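Local coordinates for protein pollen receptor-like kinase 3 (Arabidopsis thaliana, PDB 5WLS) that probably takes part in pollen signalling as a receptor-like protein kinase whose leucine-rich-repeat extracellular domain is structurally similar to the SERK co-receptors, at residues A[7-12]-A[16-21]; A[155-160]-A[183-188]; A[83-88]-A[92-97]; A[36-39]-A[43-46]. One frame throughout, in Å; residues are numbered along the deposited sequence.

In the fold
The chain opens with contact 1, where the end of helix 3-9 and the loop at 16-21 close a short turn in the N-terminal region of the leucine-rich-repeat domain. Contact 4 follows as a beta hairpin at the edge of the main sheet; Lys8 of contact 1 packs on Ile46 there. Contact 3 lies near the centre of the chain, joining a 3-10 turn to strand 93-95 of the same sheet. Contact 2 comes last, spanning 22 intervening residues to join two loops toward the C-terminal end, about 41 Å from contact 1 between centres. The four loops follow in series; none encloses or crosses another.

Contact 1. Residues A[7-12]-A[16-21]. With NAG (2-acetamido-2-deoxy-beta-D-glucopyranose), chain E.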
loop_
_atom_site.group_PDB
_atom_site.type_symbol
_atom_site.label_atom_id
_atom_site.label_comp_id
_atom_site.label_asym_id
_atom_site.label_seq_id
_atom_site.Cartn_x
_atom_site.Cartn_y
_atom_site.Cartn_z
ATOM N N PHE A 7 -17.992 -9.347 8.225
ATOM C CA PHE A 7 -18.230 -9.256 6.786
ATOM C C PHE A 7 -16.919 -9.438 6.049
ATOM O O PHE A 7 -16.824 -10.215 5.095
ATOM C CB PHE A 7 -18.829 -7.896 6.393
ATOM C CG PHE A 7 -20.225 -7.635 6.892
ATOM C CD1 PHE A 7 -21.013 -8.644 7.424
ATOM C CD2 PHE A 7 -20.757 -6.358 6.793
ATOM C CE1 PHE A 7 -22.290 -8.361 7.876
ATOM C CE2 PHE A 7 -22.032 -6.078 7.233
ATOM C CZ PHE A 7 -22.801 -7.082 7.775
ATOM N N LYS A 8 -15.887 -8.723 6.503
ATOM C CA LYS A 8 -14.608 -8.728 5.811
ATOM C C LYS A 8 -13.919 -10.080 5.935
ATOM O O LYS A 8 -13.273 -10.542 4.986
ATOM C CB LYS A 8 -13.724 -7.613 6.367
ATOM C CG LYS A 8 -12.509 -7.304 5.525
ATOM C CD LYS A 8 -11.272 -7.944 6.121
ATOM C CE LYS A 8 -10.031 -7.562 5.346
ATOM N NZ LYS A 8 -8.828 -8.236 5.898
ATOM N N ARG A 9 -14.044 -10.732 7.090
ATOM C CA ARG A 9 -13.479 -12.070 7.226
ATOM C C ARG A 9 -14.147 -13.080 6.302
ATOM O O ARG A 9 -13.490 -14.030 5.853
ATOM C CB ARG A 9 -13.603 -12.537 8.674
ATOM C CG ARG A 9 -13.200 -13.966 8.876
ATOM C CD ARG A 9 -12.419 -14.134 10.146
ATOM N NE ARG A 9 -11.108 -13.490 10.128
ATOM C CZ ARG A 9 -9.959 -14.155 10.109
ATOM N NH1 ARG A 9 -9.962 -15.474 10.040
ATOM N NH2 ARG A 9 -8.809 -13.502 10.116
ATOM N N SER A 10 -15.417 -12.870 5.975
ATOM C CA SER A 10 -16.206 -13.858 5.248
ATOM C C SER A 10 -16.089 -13.666 3.741
ATOM O O SER A 10 -17.090 -13.535 3.039
ATOM C CB SER A 10 -17.657 -13.786 5.699
ATOM O OG SER A 10 -18.440 -14.803 5.095
ATOM N N VAL A 11 -14.861 -13.629 3.226
ATOM C CA VAL A 11 -14.680 -13.624 1.781
ATOM C C VAL A 11 -14.075 -14.950 1.317
ATOM O O VAL A 11 -14.793 -15.793 0.771
ATOM C CB VAL A 11 -13.888 -12.381 1.318
ATOM C CG1 VAL A 11 -12.463 -12.297 1.896
ATOM C CG2 VAL A 11 -13.881 -12.337 -0.187
ATOM N N ASN A 12 -12.775 -15.159 1.544
ATOM C CA ASN A 12 -12.105 -16.412 1.201
ATOM C C ASN A 12 -10.741 -16.485 1.874
ATOM O O ASN A 12 -9.826 -15.725 1.538
ATOM C CB ASN A 12 -11.958 -16.566 -0.317
ATOM C CG ASN A 12 -13.084 -17.371 -0.928
ATOM O OD1 ASN A 12 -13.498 -18.392 -0.378
ATOM N ND2 ASN A 12 -13.595 -16.907 -2.068
ATOM N N GLY A 16 -5.287 -21.368 7.643
ATOM C CA GLY A 16 -5.498 -20.834 8.976
ATOM C C GLY A 16 -6.957 -20.540 9.254
ATOM O O GLY A 16 -7.856 -20.803 8.449
ATOM N N ASP A 17 -7.181 -19.948 10.426
ATOM C CA ASP A 17 -8.515 -19.898 11.006
ATOM C C ASP A 17 -8.884 -18.510 11.511
ATOM O O ASP A 17 -8.158 -17.541 11.268
ATOM C CB ASP A 17 -8.619 -20.928 12.128
ATOM C CG ASP A 17 -7.469 -20.837 13.106
ATOM O OD1 ASP A 17 -6.592 -19.968 12.922
ATOM O OD2 ASP A 17 -7.447 -21.639 14.065
ATOM N N LEU A 18 -10.019 -18.404 12.204
ATOM C CA LEU A 18 -10.586 -17.087 12.473
ATOM C C LEU A 18 -9.667 -16.253 13.378
ATOM O O LEU A 18 -9.332 -15.116 13.021
ATOM C CB LEU A 18 -12.023 -17.238 12.999
ATOM C CG LEU A 18 -13.019 -17.971 12.079
ATOM C CD1 LEU A 18 -14.184 -18.519 12.875
ATOM C CD2 LEU A 18 -13.555 -17.129 10.944
ATOM N N ASN A 19 -9.262 -16.753 14.557
ATOM C CA ASN A 19 -9.931 -17.786 15.344
ATOM C C ASN A 19 -9.863 -17.372 16.817
ATOM O O ASN A 19 -8.924 -17.710 17.535
ATOM C CB ASN A 19 -9.319 -19.167 15.150
ATOM C CG ASN A 19 -10.366 -20.264 15.198
ATOM O OD1 ASN A 19 -11.553 -19.981 15.355
ATOM N ND2 ASN A 19 -9.939 -21.513 15.053
ATOM N N SER A 20 -10.890 -16.625 17.233
ATOM C CA SER A 20 -11.899 -16.229 16.257
ATOM C C SER A 20 -12.331 -14.779 16.280
ATOM O O SER A 20 -12.115 -14.041 17.239
ATOM C CB SER A 20 -13.169 -17.072 16.417
ATOM O OG SER A 20 -14.227 -16.510 15.653
ATOM N N TRP A 21 -12.998 -14.410 15.193
ATOM C CA TRP A 21 -13.637 -13.108 15.048
ATOM C C TRP A 21 -15.142 -13.287 15.234
ATOM O O TRP A 21 -15.958 -13.067 14.337
ATOM C CB TRP A 21 -13.297 -12.496 13.689
ATOM C CG TRP A 21 -11.869 -12.004 13.569
ATOM C CD1 TRP A 21 -10.837 -12.261 14.426
ATOM C CD2 TRP A 21 -11.337 -11.140 12.552
ATOM N NE1 TRP A 21 -9.694 -11.627 13.996
ATOM C CE2 TRP A 21 -9.975 -10.932 12.851
ATOM C CE3 TRP A 21 -11.875 -10.537 11.414
ATOM C CZ2 TRP A 21 -9.148 -10.139 12.054
ATOM C CZ3 TRP A 21 -11.051 -9.746 10.624
ATOM C CH2 TRP A 21 -9.704 -9.555 10.949
HETATM C C1 NAG E . -14.684 -17.520 -2.796
HETATM C C2 NAG E . -14.543 -17.333 -4.300
HETATM C C3 NAG E . -15.804 -17.820 -4.999
HETATM C C4 NAG E . -16.084 -19.268 -4.618
HETATM C C5 NAG E . -16.120 -19.427 -3.096
HETATM C C6 NAG E . -16.230 -20.869 -2.657
HETATM C C7 NAG E . -13.026 -15.488 -4.849
HETATM C C8 NAG E . -12.912 -14.033 -5.189
HETATM N N2 NAG E . -14.265 -15.946 -4.638
HETATM O O3 NAG E . -15.650 -17.699 -6.410
HETATM O O4 NAG E . -17.330 -19.685 -5.163
HETATM O O5 NAG E . -14.916 -18.909 -2.508
HETATM O O6 NAG E . -15.461 -21.118 -1.488
HETATM O O7 NAG E . -12.042 -16.217 -4.769
#
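Arg9, at the end of helix 3-9, reaches across to Asp17, Leu18 and Trp21 in the N-terminal region of this leucine-rich-repeat ectodomain, and its cation-pi contact with Trp21 ties the helix to the loop that follows it. Along that loop, Asp17 comes first: its carbonyl O accepts from Arg9 NH1 at 3.0 Å. The bond is bent, with an N-H...O angle of 135°, and the donor sits above the carbonyl plane. The carboxylate of Asp17 turns elsewhere, taking Asn19 ND2 on OD2 at 2.7 Å, a bond within the loop itself. Leu18 is next. Its methyl CD2 lies against the aliphatic part, 3.3 Å from Arg9 CD, while its carbonyl O stands over one face of the guanidinium at an angle too poor for a hydrogen bond. Trp21 then lays its indole under the arginine. Arg9 CZ is 4.2 Å from the centroid of the six-membered ring of Trp21, nearly on the ring normal, but the two planes are 59° apart, so the cation lies over the face with its plane steeply tilted to the ring. CG of Arg9 stands anti to the backbone N (chi1 173°), and bends at chi2 and chi3 fold the chain over the indole. A leucine here would probably leave the Asp17 carbonyl without this donor and the indole face without its cation. Trp21 NE1 donates to Phe33 O, and the ring stacks on Trp32. Beyond the helix end, Asn12 carries an N-linked glycan, its ND2 bonded to C1 of the sugar at 1.4 Å.

Contact 2. Residues A[155-160]-A[183-188]; sequences PPLTDG and SDRKNL
Arg185 stretches across to Leu157, Thr158 and Asp159, linking two loops of the leucine-rich-repeat solenoid toward its C-terminal end. With CB directed at the partner loop, CG stands anti to the carbonyl carbon (chi1 -55°), and the chain then runs extended to NE. CD is the first atom to touch, 4.0 Å from Leu157 CD2. The same methyl lies over one face of the guanidinium, 3.3 Å from both NE and CZ of Arg185, and the two side chains meet at about a right angle. NE itself is bonded to Thr181 O and NH1 to Asn161 O, so backbone carbonyls outside the two loops fix how the guanidinium is turned. NH2 points on to Thr158 O, which lies at its edge, near its plane, at 3.2 Å. Thr158 also shapes its own loop, its OG1 taking the backbone N of Gly160 in an ST turn. The carboxylate of Asp159 stays short of the arginine, OD1 being 4.7 Å from Arg185 NH2, and a water placed to reach Asp159 OD1, Leu157 O and NH2 bridges them. This water accepts from NH2 over a distance short enough to be doubtful in detail, and it lies 2.7 Å from Leu157 O.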
loop_
_atom_site.group_PDB
_atom_site.type_symbol
_atom_site.label_atom_id
_atom_site.label_comp_id
_atom_site.label_asym_id
_atom_site.label_seq_id
_atom_site.Cartn_x
_atom_site.Cartn_y
_atom_site.Cartn_z
ATOM N N PRO A 155 6.740 9.692 -11.994
ATOM C CA PRO A 155 6.205 11.043 -11.841
ATOM C C PRO A 155 7.096 11.874 -10.938
ATOM O O PRO A 155 7.818 11.332 -10.083
ATOM C CB PRO A 155 4.825 10.804 -11.199
ATOM C CG PRO A 155 4.488 9.391 -11.529
ATOM C CD PRO A 155 5.794 8.662 -11.534
ATOM N N PRO A 156 7.089 13.195 -11.096
ATOM C CA PRO A 156 7.892 14.040 -10.207
ATOM C C PRO A 156 7.311 14.056 -8.803
ATOM O O PRO A 156 6.107 13.880 -8.601
ATOM C CB PRO A 156 7.807 15.424 -10.861
ATOM C CG PRO A 156 6.518 15.393 -11.615
ATOM C CD PRO A 156 6.375 13.983 -12.114
ATOM N N LEU A 157 8.185 14.286 -7.828
ATOM C CA LEU A 157 7.788 14.370 -6.431
ATOM C C LEU A 157 7.654 15.834 -6.035
ATOM O O LEU A 157 8.549 16.641 -6.305
ATOM C CB LEU A 157 8.797 13.652 -5.535
ATOM C CG LEU A 157 8.615 13.745 -4.021
ATOM C CD1 LEU A 157 7.375 13.001 -3.564
ATOM C CD2 LEU A 157 9.836 13.166 -3.348
ATOM N N THR A 158 6.537 16.167 -5.394
ATOM C CA THR A 158 6.238 17.557 -5.075
ATOM C C THR A 158 7.181 18.092 -4.006
ATOM O O THR A 158 7.520 17.393 -3.047
ATOM C CB THR A 158 4.786 17.693 -4.617
ATOM O OG1 THR A 158 4.527 19.046 -4.225
ATOM C CG2 THR A 158 4.499 16.760 -3.449
ATOM N N ASP A 159 7.625 19.339 -4.191
ATOM C CA ASP A 159 8.468 19.988 -3.192
ATOM C C ASP A 159 7.782 20.083 -1.837
ATOM O O ASP A 159 8.461 20.273 -0.823
ATOM C CB ASP A 159 8.873 21.388 -3.657
ATOM C CG ASP A 159 9.912 21.357 -4.757
ATOM O OD1 ASP A 159 10.693 20.384 -4.816
ATOM O OD2 ASP A 159 9.950 22.313 -5.558
ATOM N N GLY A 160 6.455 19.952 -1.796
ATOM C CA GLY A 160 5.746 19.991 -0.532
ATOM C C GLY A 160 6.046 18.810 0.365
ATOM O O GLY A 160 5.777 18.875 1.570
ATOM N N SER A 183 16.154 12.546 -6.809
ATOM C CA SER A 183 17.567 12.211 -6.666
ATOM C C SER A 183 18.374 13.303 -5.974
ATOM O O SER A 183 19.458 13.013 -5.454
ATOM C CB SER A 183 18.174 11.904 -8.037
ATOM O OG SER A 183 17.992 12.985 -8.933
ATOM N N ASP A 184 17.889 14.548 -5.955
ATOM C CA ASP A 184 18.617 15.602 -5.254
ATOM C C ASP A 184 18.529 15.473 -3.740
ATOM O O ASP A 184 19.362 16.051 -3.033
ATOM C CB ASP A 184 18.095 16.984 -5.658
ATOM C CG ASP A 184 18.647 17.454 -6.987
ATOM O OD1 ASP A 184 19.691 16.927 -7.426
ATOM O OD2 ASP A 184 18.044 18.370 -7.586
ATOM N N ARG A 185 17.548 14.735 -3.229
ATOM C CA ARG A 185 17.283 14.741 -1.797
ATOM C C ARG A 185 18.374 13.989 -1.041
ATOM O O ARG A 185 18.785 12.896 -1.440
ATOM C CB ARG A 185 15.909 14.139 -1.519
ATOM C CG ARG A 185 14.802 14.840 -2.289
ATOM C CD ARG A 185 13.452 14.209 -2.033
ATOM N NE ARG A 185 12.362 15.044 -2.537
ATOM C CZ ARG A 185 11.436 15.623 -1.779
ATOM N NH1 ARG A 185 11.455 15.468 -0.465
ATOM N NH2 ARG A 185 10.484 16.352 -2.344
ATOM N N LYS A 186 18.833 14.581 0.062
ATOM C CA LYS A 186 19.994 14.098 0.799
ATOM C C LYS A 186 19.633 13.254 2.017
ATOM O O LYS A 186 20.535 12.793 2.723
ATOM C CB LYS A 186 20.865 15.279 1.237
ATOM N N ASN A 187 18.344 13.037 2.279
ATOM C CA ASN A 187 17.898 12.231 3.409
ATOM C C ASN A 187 17.050 11.050 2.955
ATOM O O ASN A 187 16.241 10.530 3.728
ATOM C CB ASN A 187 17.124 13.095 4.407
ATOM C CG ASN A 187 16.006 13.890 3.750
ATOM O OD1 ASN A 187 15.706 13.708 2.570
ATOM N ND2 ASN A 187 15.391 14.787 4.514
ATOM N N LEU A 188 17.220 10.625 1.709
ATOM C CA LEU A 188 16.311 9.701 1.041
ATOM C C LEU A 188 17.052 8.421 0.676
ATOM O O LEU A 188 17.908 8.427 -0.214
ATOM C CB LEU A 188 15.719 10.359 -0.207
ATOM C CG LEU A 188 14.775 9.548 -1.087
ATOM C CD1 LEU A 188 13.719 8.852 -0.245
ATOM C CD2 LEU A 188 14.132 10.436 -2.148
HETATM O O HOH W 1 10.504 17.329 -4.642
#

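Contact 3. Residues A[83-88]-A[92-97]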
loop_
_atom_site.group_PDB
_atom_site.type_symbol
_atom_site.label_atom_id
_atom_site.label_comp_id
_atom_site.label_asym_id
_atom_site.label_seq_id
_atom_site.Cartn_x
_atom_site.Cartn_y
_atom_site.Cartn_z
ATOM N N PRO A 83 -8.040 -2.622 -4.763
ATOM C CA PRO A 83 -9.332 -2.149 -4.275
ATOM C C PRO A 83 -9.262 -0.677 -3.918
ATOM O O PRO A 83 -8.180 -0.153 -3.611
ATOM C CB PRO A 83 -9.580 -3.023 -3.033
ATOM C CG PRO A 83 -8.700 -4.217 -3.222
ATOM C CD PRO A 83 -7.486 -3.687 -3.916
ATOM N N PRO A 84 -10.386 0.024 -3.957
ATOM C CA PRO A 84 -10.349 1.486 -3.825
ATOM C C PRO A 84 -10.040 1.957 -2.414
ATOM O O PRO A 84 -10.924 2.474 -1.725
ATOM C CB PRO A 84 -11.760 1.898 -4.256
ATOM C CG PRO A 84 -12.606 0.733 -3.864
ATOM C CD PRO A 84 -11.760 -0.484 -4.111
ATOM N N PHE A 85 -8.792 1.791 -1.970
ATOM C CA PHE A 85 -8.445 2.157 -0.602
ATOM C C PHE A 85 -8.566 3.653 -0.342
ATOM O O PHE A 85 -8.556 4.061 0.825
ATOM C CB PHE A 85 -7.032 1.673 -0.267
ATOM C CG PHE A 85 -6.939 0.187 -0.066
ATOM C CD1 PHE A 85 -6.512 -0.641 -1.091
ATOM C CD2 PHE A 85 -7.296 -0.385 1.145
ATOM C CE1 PHE A 85 -6.434 -2.009 -0.910
ATOM C CE2 PHE A 85 -7.220 -1.751 1.332
ATOM C CZ PHE A 85 -6.789 -2.564 0.304
ATOM N N PHE A 86 -8.687 4.474 -1.388
ATOM C CA PHE A 86 -8.888 5.907 -1.212
ATOM C C PHE A 86 -10.230 6.251 -0.582
ATOM O O PHE A 86 -10.440 7.409 -0.208
ATOM C CB PHE A 86 -8.757 6.623 -2.558
ATOM C CG PHE A 86 -9.628 6.053 -3.639
ATOM C CD1 PHE A 86 -9.131 5.107 -4.518
ATOM C CD2 PHE A 86 -10.943 6.471 -3.782
ATOM C CE1 PHE A 86 -9.927 4.585 -5.519
ATOM C CE2 PHE A 86 -11.744 5.949 -4.778
ATOM C CZ PHE A 86 -11.237 5.007 -5.649
ATOM N N LYS A 87 -11.140 5.287 -0.461
ATOM C CA LYS A 87 -12.412 5.506 0.211
ATOM C C LYS A 87 -12.289 5.502 1.728
ATOM O O LYS A 87 -13.265 5.818 2.416
ATOM C CB LYS A 87 -13.411 4.450 -0.250
ATOM C CG LYS A 87 -13.953 4.682 -1.651
ATOM C CD LYS A 87 -14.364 3.361 -2.272
ATOM C CE LYS A 87 -15.554 3.487 -3.218
ATOM N NZ LYS A 87 -15.520 4.640 -4.159
ATOM N N LEU A 88 -11.120 5.169 2.262
ATOM C CA LEU A 88 -10.892 5.230 3.695
ATOM C C LEU A 88 -10.126 6.505 4.010
ATOM O O LEU A 88 -8.920 6.577 3.728
ATOM C CB LEU A 88 -10.120 4.001 4.164
ATOM C CG LEU A 88 -10.699 2.717 3.569
ATOM C CD1 LEU A 88 -9.768 1.523 3.729
ATOM C CD2 LEU A 88 -12.050 2.435 4.202
ATOM N N LYS A 92 -3.485 5.704 7.151
ATOM C CA LYS A 92 -2.105 6.147 7.272
ATOM C C LYS A 92 -1.107 5.138 6.732
ATOM O O LYS A 92 -0.033 5.535 6.276
ATOM C CB LYS A 92 -1.752 6.461 8.736
ATOM C CG LYS A 92 -2.643 7.512 9.402
ATOM C CD LYS A 92 -2.168 7.858 10.817
ATOM C CE LYS A 92 -1.951 6.642 11.700
ATOM N NZ LYS A 92 -1.457 7.052 13.049
ATOM N N SER A 93 -1.440 3.849 6.766
ATOM C CA SER A 93 -0.498 2.784 6.444
ATOM C C SER A 93 -1.208 1.722 5.620
ATOM O O SER A 93 -2.160 1.094 6.095
ATOM C CB SER A 93 0.086 2.176 7.719
ATOM O OG SER A 93 0.796 0.984 7.444
ATOM N N LEU A 94 -0.739 1.524 4.390
ATOM C CA LEU A 94 -1.296 0.548 3.455
ATOM C C LEU A 94 -0.186 -0.433 3.082
ATOM O O LEU A 94 0.649 -0.142 2.219
ATOM C CB LEU A 94 -1.872 1.234 2.219
ATOM C CG LEU A 94 -2.473 0.306 1.165
ATOM C CD1 LEU A 94 -3.576 -0.545 1.772
ATOM C CD2 LEU A 94 -3.015 1.121 0.003
ATOM N N LEU A 95 -0.179 -1.589 3.739
ATOM C CA LEU A 95 0.855 -2.600 3.572
ATOM C C LEU A 95 0.227 -3.829 2.928
ATOM O O LEU A 95 -0.539 -4.557 3.569
ATOM C CB LEU A 95 1.498 -2.947 4.910
ATOM C CG LEU A 95 2.744 -2.146 5.299
ATOM C CD1 LEU A 95 2.490 -0.646 5.271
ATOM C CD2 LEU A 95 3.237 -2.581 6.667
ATOM N N LEU A 96 0.572 -4.066 1.666
ATOM C CA LEU A 96 0.053 -5.191 0.899
ATOM C C LEU A 96 1.188 -6.009 0.271
ATOM O O LEU A 96 1.036 -6.494 -0.832
ATOM C CB LEU A 96 -0.929 -4.704 -0.180
ATOM C CG LEU A 96 -2.145 -3.904 0.303
ATOM C CD1 LEU A 96 -2.918 -3.345 -0.875
ATOM C CD2 LEU A 96 -3.040 -4.777 1.177
ATOM N N SER A 97 2.333 -6.135 0.948
ATOM C CA SER A 97 3.499 -6.865 0.455
ATOM C C SER A 97 3.189 -8.290 0.019
ATOM O O SER A 97 2.297 -8.962 0.556
ATOM C CB SER A 97 4.563 -6.898 1.540
ATOM O OG SER A 97 5.254 -5.664 1.661
#
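Phe85 and Leu94 make a CH-pi contact in the hydrophobic core of the leucine-rich-repeat solenoid. Leu94 CD1 sits over the middle of the phenyl ring, 3.7 Å from the centroid of Phe85 and 9° off the ring normal, and the two side chains cross at about a right angle. With Leu94 CG anti to the backbone N (chi1 180°), the methyl is carried from the strand onto the ring face. The rest is plain apolar packing. Leu94 CD2 rests near the root of the ring, 4.0 Å from Phe85 CG, and Leu96 points back at Phe85 from the strand side, its CD1 3.8 Å from Phe85 CE1. Leu94 and Leu96 fit the last two leucines of the LxxLxL repeat consensus, which point inward from the strand. An alanine in place of Phe85 is likely to open a gap beside both leucines and leave Leu94 CD1 with no ring to lie on. The 3-10 turn carries its own backbone bond, Leu88 N to Phe85 O at 3.1 Å. Phe85 also touches Ile59 of helix 59-63 and Ile71 of strand 70-72, placing the ring between that helix and the central sheet, with strand 93-95 lying between strands 70-72 and 118-120.

Contact 4. Residues A[36-39]-A[43-46]; sequences YCQK and VSGI
The carbonyl O of Tyr36 draws both backbone N-H groups of Ser44 and Gly45 to itself, the signature of a classic beta bulge in this hairpin. Ser44 N comes to 2.9 Å from Tyr36 O in an almost straight bond. Gly45 N follows at 3.3 Å from the same Tyr36 O, less straight, and both donors arrive from one face of the carbonyl plane. In return Tyr36 N gives a nearly linear bond to Gly45 O, 3.1 Å long, so Tyr36 and Gly45 form an antiparallel hydrogen-bonded pair. The serine hydroxyl adds a weak third grip on the bulge: Ser44 OG, set between its own backbone N and carbonyl carbon (chi1 57°), donates to Tyr36 O over 3.4 Å. Past the bulge the register moves by one, and Cys37 faces Val43 as a non-hydrogen-bonded pair. Cys37 SG lies 4.1 Å from Val43 CG2 on their shared side of the sheet, and that sulfur is fixed by its disulfide to Cys28, which Val43 also touches. Tyr36 occupies the other side. Its ring turns an edge to Gly45 CA, where glycine matters: a CB at this position would press against the ring atom CD2. Its hydroxyl bonds to His47 ND1, farther along the partner strand. Toward the turn of the hairpin, Gln38 NE2 packs 3.8 Å from Ser44 CB. The two strands run antiparallel at 156°. Strand 35-38 forms one edge of the main sheet, while 42-47 pairs on its other side with parallel strand 70-72, Ser44 and Ile46 both bonding to Thr70 through the backbone.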
loop_
_atom_site.group_PDB
_atom_site.type_symbol
_atom_site.label_atom_id
_atom_site.label_comp_id
_atom_site.label_asym_id
_atom_site.label_seq_id
_atom_site.Cartn_x
_atom_site.Cartn_y
_atom_site.Cartn_z
ATOM N N TYR A 36 -5.848 -4.246 15.990
ATOM C CA TYR A 36 -5.348 -3.159 16.801
ATOM C C TYR A 36 -6.498 -2.212 17.105
ATOM O O TYR A 36 -7.392 -1.995 16.282
ATOM C CB TYR A 36 -4.232 -2.410 16.071
ATOM C CG TYR A 36 -3.005 -3.248 15.743
ATOM C CD1 TYR A 36 -2.363 -3.979 16.728
ATOM C CD2 TYR A 36 -2.459 -3.265 14.456
ATOM C CE1 TYR A 36 -1.245 -4.733 16.448
ATOM C CE2 TYR A 36 -1.331 -4.015 14.170
ATOM C CZ TYR A 36 -0.730 -4.748 15.172
ATOM O OH TYR A 36 0.391 -5.499 14.902
ATOM N N CYS A 37 -6.455 -1.638 18.294
ATOM C CA CYS A 37 -7.529 -0.782 18.766
ATOM C C CYS A 37 -6.926 0.454 19.401
ATOM O O CYS A 37 -5.968 0.357 20.183
ATOM C CB CYS A 37 -8.433 -1.507 19.781
ATOM S SG CYS A 37 -9.438 -2.825 19.078
ATOM N N GLN A 38 -7.473 1.616 19.032
ATOM C CA GLN A 38 -7.225 2.835 19.771
ATOM C C GLN A 38 -7.931 2.747 21.110
ATOM O O GLN A 38 -9.153 2.517 21.194
ATOM C CB GLN A 38 -7.694 4.064 18.983
ATOM C CG GLN A 38 -6.555 4.854 18.353
ATOM C CD GLN A 38 -7.040 5.774 17.259
ATOM O OE1 GLN A 38 -7.989 6.533 17.445
ATOM N NE2 GLN A 38 -6.387 5.712 16.102
ATOM N N LYS A 39 -7.111 2.845 22.140
ATOM C CA LYS A 39 -7.471 3.095 23.513
ATOM C C LYS A 39 -8.376 2.047 24.142
ATOM O O LYS A 39 -9.069 2.300 25.145
ATOM C CB LYS A 39 -7.870 4.551 23.687
ATOM C CG LYS A 39 -6.441 5.150 23.624
ATOM C CD LYS A 39 -6.444 6.286 24.687
ATOM C CE LYS A 39 -5.954 7.687 24.421
ATOM N NZ LYS A 39 -4.454 7.483 24.619
ATOM N N VAL A 43 -11.595 0.117 16.805
ATOM C CA VAL A 43 -10.681 -0.576 15.903
ATOM C C VAL A 43 -9.928 0.445 15.057
ATOM O O VAL A 43 -10.532 1.343 14.459
ATOM C CB VAL A 43 -11.444 -1.578 15.023
ATOM C CG1 VAL A 43 -10.547 -2.106 13.914
ATOM C CG2 VAL A 43 -11.973 -2.723 15.872
ATOM N N SER A 44 -8.600 0.306 15.005
ATOM C CA SER A 44 -7.733 1.233 14.282
ATOM C C SER A 44 -6.807 0.566 13.270
ATOM O O SER A 44 -6.269 1.265 12.395
ATOM C CB SER A 44 -6.879 2.041 15.270
ATOM O OG SER A 44 -6.111 1.181 16.093
ATOM N N GLY A 45 -6.606 -0.742 13.348
ATOM C CA GLY A 45 -5.749 -1.432 12.400
ATOM C C GLY A 45 -6.188 -2.865 12.213
ATOM O O GLY A 45 -6.780 -3.477 13.108
ATOM N N ILE A 46 -5.897 -3.401 11.030
ATOM C CA ILE A 46 -6.097 -4.812 10.720
ATOM C C ILE A 46 -4.762 -5.374 10.260
ATOM O O ILE A 46 -4.146 -4.841 9.331
ATOM C CB ILE A 46 -7.181 -5.023 9.647
ATOM C CG1 ILE A 46 -8.555 -4.610 10.180
ATOM C CG2 ILE A 46 -7.197 -6.473 9.182
ATOM C CD1 ILE A 46 -9.646 -4.612 9.127
#